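Putative lipid-transfer protein DIR1 (Arabidopsis thaliana, PDB 2RKN) binds two lysophospholipid molecules side by side in one internal cavity and is required for long-distance signalling in systemic acquired resistance. Local coordinates at residues A38-Y46 against P66-C77. Sequence-based numbering, arbitrary orientation. Where two conformers were deposited one is given.
With LP3 ((7R)-4,7-dihydroxy-N,N,N-trimethyl-10-oxo-3,5,9-trioxa-4-phosphaheptacosan-1-aminium 4-oxide), chain F; LP3 ((7R)-4,7-dihydroxy-N,N,N-trimethyl-10-oxo-3,5,9-trioxa-4-phosphaheptacosan-1-aminium 4-oxide), chain E.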
# COMPACT_ATOMS: atom_id res chain seq x y z
N ALA A 38 4.48 7.14 -4.83
CA ALA A 38 4.98 5.78 -4.66
C ALA A 38 5.30 5.12 -5.99
O ALA A 38 4.74 5.48 -7.04
CB ALA A 38 3.99 4.92 -3.85
N ASP A 39 6.19 4.13 -5.95
CA ASP A 39 6.60 3.44 -7.15
C ASP A 39 5.88 2.09 -7.15
O ASP A 39 6.31 1.17 -6.39
CB ASP A 39 8.10 3.34 -7.09
CG ASP A 39 8.74 2.70 -8.29
OD1 ASP A 39 8.03 1.97 -9.09
OD2 ASP A 39 9.99 2.87 -8.25
N PHE A 40 4.82 1.97 -7.97
CA PHE A 40 4.02 0.75 -7.88
C PHE A 40 4.72 -0.49 -8.29
O PHE A 40 4.50 -1.53 -7.64
CB PHE A 40 2.68 0.82 -8.62
CG PHE A 40 1.78 1.92 -8.15
CD1 PHE A 40 1.83 2.39 -6.86
CD2 PHE A 40 0.83 2.42 -9.00
CE1 PHE A 40 0.97 3.40 -6.42
CE2 PHE A 40 -0.06 3.43 -8.53
CZ PHE A 40 0.06 3.90 -7.22
N ALA A 41 5.50 -0.43 -9.37
CA ALA A 41 6.24 -1.61 -9.80
C ALA A 41 7.21 -2.06 -8.70
O ALA A 41 7.44 -3.27 -8.51
CB ALA A 41 7.00 -1.29 -11.08
N CYS A 42 7.79 -1.12 -7.98
CA CYS A 42 8.68 -1.45 -6.86
C CYS A 42 7.88 -2.17 -5.79
O CYS A 42 8.28 -3.25 -5.32
CB CYS A 42 9.35 -0.12 -6.39
SG CYS A 42 10.41 -0.30 -4.89
N LEU A 43 6.69 -1.62 -5.51
CA LEU A 43 5.83 -2.21 -4.46
C LEU A 43 5.40 -3.63 -4.81
O LEU A 43 5.39 -4.54 -3.93
CB LEU A 43 4.61 -1.33 -4.11
CG LEU A 43 4.92 -0.06 -3.33
CD1 LEU A 43 3.79 1.00 -3.37
CD2 LEU A 43 5.30 -0.38 -1.82
N CYS A 44 5.04 -3.84 -6.08
CA CYS A 44 4.73 -5.19 -6.57
C CYS A 44 5.82 -6.22 -6.31
O CYS A 44 5.52 -7.40 -6.20
CB CYS A 44 4.42 -5.16 -8.08
SG CYS A 44 2.78 -4.46 -8.34
N GLY A 45 7.06 -5.77 -6.26
CA GLY A 45 8.19 -6.64 -5.92
C GLY A 45 8.13 -7.22 -4.55
O GLY A 45 8.83 -8.20 -4.27
N TYR A 46 7.23 -6.71 -3.70
CA TYR A 46 7.11 -7.23 -2.35
C TYR A 46 5.95 -8.20 -2.26
O TYR A 46 5.63 -8.66 -1.18
CB TYR A 46 6.86 -6.09 -1.33
CG TYR A 46 8.12 -5.29 -1.09
CD1 TYR A 46 8.51 -4.28 -1.95
CD2 TYR A 46 8.99 -5.64 -0.02
CE1 TYR A 46 9.76 -3.59 -1.76
CE2 TYR A 46 10.18 -4.96 0.19
CZ TYR A 46 10.58 -3.95 -0.66
OH TYR A 46 11.77 -3.25 -0.51
N PRO A 66 -4.46 1.77 -5.06
CA PRO A 66 -4.48 2.93 -5.99
C PRO A 66 -5.81 3.27 -6.60
O PRO A 66 -6.19 4.47 -6.58
CB PRO A 66 -3.36 2.57 -7.03
CG PRO A 66 -2.41 1.70 -6.24
CD PRO A 66 -3.39 0.81 -5.41
N LYS A 67 -6.58 2.29 -7.16
CA LYS A 67 -7.93 2.54 -7.70
C LYS A 67 -8.81 3.11 -6.61
O LYS A 67 -9.47 4.10 -6.85
CB LYS A 67 -8.60 1.27 -8.34
CG LYS A 67 -10.03 1.44 -8.97
CD LYS A 67 -10.74 0.05 -9.14
CE LYS A 67 -12.12 0.13 -9.75
NZ LYS A 67 -11.99 -0.12 -11.24
N GLN A 68 -8.72 2.57 -5.39
CA GLN A 68 -9.56 3.11 -4.28
C GLN A 68 -9.27 4.57 -4.02
O GLN A 68 -10.15 5.34 -3.69
CB GLN A 68 -9.35 2.37 -2.96
CG GLN A 68 -10.20 1.17 -2.79
CD GLN A 68 -10.44 0.91 -1.29
OE1 GLN A 68 -9.66 0.23 -0.63
NE2 GLN A 68 -11.50 1.53 -0.76
N CYS A 69 -8.03 4.96 -4.25
CA CYS A 69 -7.58 6.31 -4.03
C CYS A 69 -7.84 7.22 -5.22
O CYS A 69 -7.52 8.41 -5.16
CB CYS A 69 -6.10 6.30 -3.65
SG CYS A 69 -5.70 5.79 -1.93
N GLY A 70 -8.42 6.68 -6.29
CA GLY A 70 -8.76 7.51 -7.43
C GLY A 70 -7.55 7.84 -8.29
O GLY A 70 -7.58 8.77 -9.11
N LEU A 71 -6.47 7.08 -8.12
CA LEU A 71 -5.32 7.25 -8.95
C LEU A 71 -5.70 6.68 -10.31
O LEU A 71 -6.63 5.86 -10.40
CB LEU A 71 -4.07 6.62 -8.31
CG LEU A 71 -3.77 7.36 -6.99
CD1 LEU A 71 -2.63 6.74 -6.14
CD2 LEU A 71 -3.45 8.81 -7.28
N ALA A 72 -5.01 7.14 -11.36
CA ALA A 72 -5.32 6.74 -12.76
C ALA A 72 -4.52 5.51 -13.10
O ALA A 72 -4.96 4.66 -13.88
CB ALA A 72 -5.02 7.87 -13.75
N ASN A 73 -3.34 5.41 -12.48
CA ASN A 73 -2.59 4.18 -12.66
C ASN A 73 -2.76 3.20 -11.53
O ASN A 73 -3.18 3.55 -10.41
CB ASN A 73 -1.14 4.41 -13.08
CG ASN A 73 -1.05 4.98 -14.47
OD1 ASN A 73 -1.52 6.10 -14.72
ND2 ASN A 73 -0.47 4.22 -15.40
N ALA A 74 -2.54 1.94 -11.88
CA ALA A 74 -2.87 0.87 -10.98
C ALA A 74 -1.79 -0.18 -11.08
O ALA A 74 -1.16 -0.33 -12.14
CB ALA A 74 -4.23 0.31 -11.34
N PRO A 75 -1.56 -0.91 -9.98
CA PRO A 75 -0.43 -1.83 -9.86
C PRO A 75 -0.61 -3.17 -10.58
O PRO A 75 -1.48 -3.98 -10.22
CB PRO A 75 -0.36 -2.10 -8.36
CG PRO A 75 -1.73 -2.00 -7.92
CD PRO A 75 -2.37 -0.90 -8.76
N THR A 76 0.27 -3.41 -11.56
CA THR A 76 0.19 -4.57 -12.44
C THR A 76 0.39 -5.93 -11.71
O THR A 76 0.79 -6.93 -12.32
CB THR A 76 1.27 -4.44 -13.53
OG1 THR A 76 2.53 -4.88 -13.00
CG2 THR A 76 1.40 -2.98 -14.01
N CYS A 77 0.11 -5.97 -10.42
CA CYS A 77 0.29 -7.21 -9.69
C CYS A 77 -0.95 -7.56 -8.91
O CYS A 77 -1.80 -6.68 -8.70
CB CYS A 77 1.53 -7.15 -8.78
SG CYS A 77 1.50 -5.88 -7.53
OXT CYS A 77 -1.12 -8.71 -8.49
C1 LP3 F . 11.55 -2.13 11.95
C2 LP3 F . 10.44 -2.62 11.10
C3 LP3 F . 10.48 -1.98 9.76
C4 LP3 F . 13.10 1.44 11.75
C11 LP3 F . 9.67 -2.34 7.73
C12 LP3 F . 8.63 -3.20 7.07
C13 LP3 F . 8.16 -2.62 5.74
C14 LP3 F . 6.89 -3.37 5.32
C15 LP3 F . 6.84 -3.44 3.81
C16 LP3 F . 5.54 -3.97 3.25
C17 LP3 F . 5.33 -3.44 1.83
C18 LP3 F . 4.26 -4.24 1.10
C19 LP3 F . 3.58 -3.55 -0.08
C20 LP3 F . 3.34 -4.71 -1.04
C21 LP3 F . 2.07 -4.68 -1.85
C22 LP3 F . 1.82 -6.02 -2.54
C23 LP3 F . 0.79 -6.02 -3.69
C24 LP3 F . 0.47 -7.45 -4.15
C25 LP3 F . -0.63 -7.57 -5.21
C26 LP3 F . -1.22 -8.98 -5.39
C27 LP3 F . -2.66 -9.06 -5.97
C28 LP3 F . -3.42 -10.37 -5.75
O2 LP3 F . 10.41 -3.95 11.07
O3 LP3 F . 10.35 -2.81 8.75
O11 LP3 F . 9.88 -1.23 7.29
O1P LP3 F . 12.48 -0.25 14.72
O2P LP3 F . 10.87 1.04 13.39
O3P LP3 F . 11.10 -1.39 12.99
O4P LP3 F . 13.00 0.12 12.26
P LP3 F . 11.90 -0.11 13.31
C1 LP3 E . 5.41 2.48 13.88
C2 LP3 E . 6.51 1.50 13.72
C3 LP3 E . 6.76 1.23 12.28
C4 LP3 E . 2.76 3.26 17.68
C11 LP3 E . 6.28 -0.45 10.92
C12 LP3 E . 6.33 -0.26 9.41
C13 LP3 E . 4.94 -0.32 8.77
C14 LP3 E . 4.82 -1.48 7.78
C15 LP3 E . 3.34 -1.59 7.50
C16 LP3 E . 2.99 -2.37 6.26
C17 LP3 E . 1.91 -1.59 5.53
C18 LP3 E . 1.90 -1.91 4.05
C19 LP3 E . 1.23 -0.77 3.31
C20 LP3 E . 1.24 -0.99 1.83
C21 LP3 E . 1.08 0.43 1.34
C22 LP3 E . 0.42 0.52 -0.01
C23 LP3 E . 0.65 -0.64 -0.95
C24 LP3 E . 0.16 -0.15 -2.29
C25 LP3 E . 0.35 -1.23 -3.30
C26 LP3 E . 0.62 -0.53 -4.61
C27 LP3 E . 0.37 -1.45 -5.77
C28 LP3 E . 1.49 -2.46 -5.92
O2 LP3 E . 7.62 2.01 14.26
O3 LP3 E . 5.82 0.49 11.73
O11 LP3 E . 6.67 -1.50 11.39
O1P LP3 E . 2.69 3.79 14.87
O2P LP3 E . 4.95 4.80 15.17
O3P LP3 E . 4.68 2.30 14.99
O4P LP3 E . 4.03 3.48 17.07
P LP3 E . 4.07 3.60 15.53
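Phe-40 and Cys-44, one turn apart on helix 40-44, meet Pro-75 and Cys-77 of the C-terminal tail, with CA atoms 5.5 Å apart for Phe-40 and Pro-75 and 5.8 Å for Cys-44 and Cys-77; no hydrogen bond joins the two backbones. The link is covalent instead. Cys-44 SG and Cys-77 SG form a disulfide with a chi3 of -76°, and Pro-75 CB packs 3.9 Å from Cys-44 SG. On the tail side, Cys-77 SG is turned between its backbone N and carbonyl carbon (chi1 61°), which brings it round to meet Cys-44.

Phe-40 makes most of the remaining contact. Its CG is anti to the carbonyl carbon (chi1 -59°), which sends the ring out from the helix to Pro-66, whose CG lies over one face in a CH-pi contact, 3.8 Å from the ring centroid and displaced toward the CZ rim. The ring edge reaches Leu-71 CD1, 4.1 Å from Phe-40 CZ, and the backbone of Asn-73, whose O is 3.6 Å from Phe-40 CE2. At the start of the helix, Asp-39 is the N-cap: its OD1 accepts a capping bond from Cys-42 N, which approaches from above the carboxylate plane.

Phe-40, Leu-43, Cys-44, Pro-75 and Cys-77 also line the pocket around the tail end of one lysolipid acyl chain; Leu-43 CD1 lies 3.7 Å from C26 of LP3 (chain E). The all-alpha, four-disulfide fold is that of plant lipid-transfer proteins. Within it, Cys-42 ties helix 40-44 to Cys-5, Cys-69 ties the end of helix 59-68 to Cys-32, and Leu-71 packs on Leu-35 of helix 29-35. After the Schellman motif at Gly-70, the tail thus runs from helix 59-68 back to helix 40-44, forming part of the pocket wall at this end.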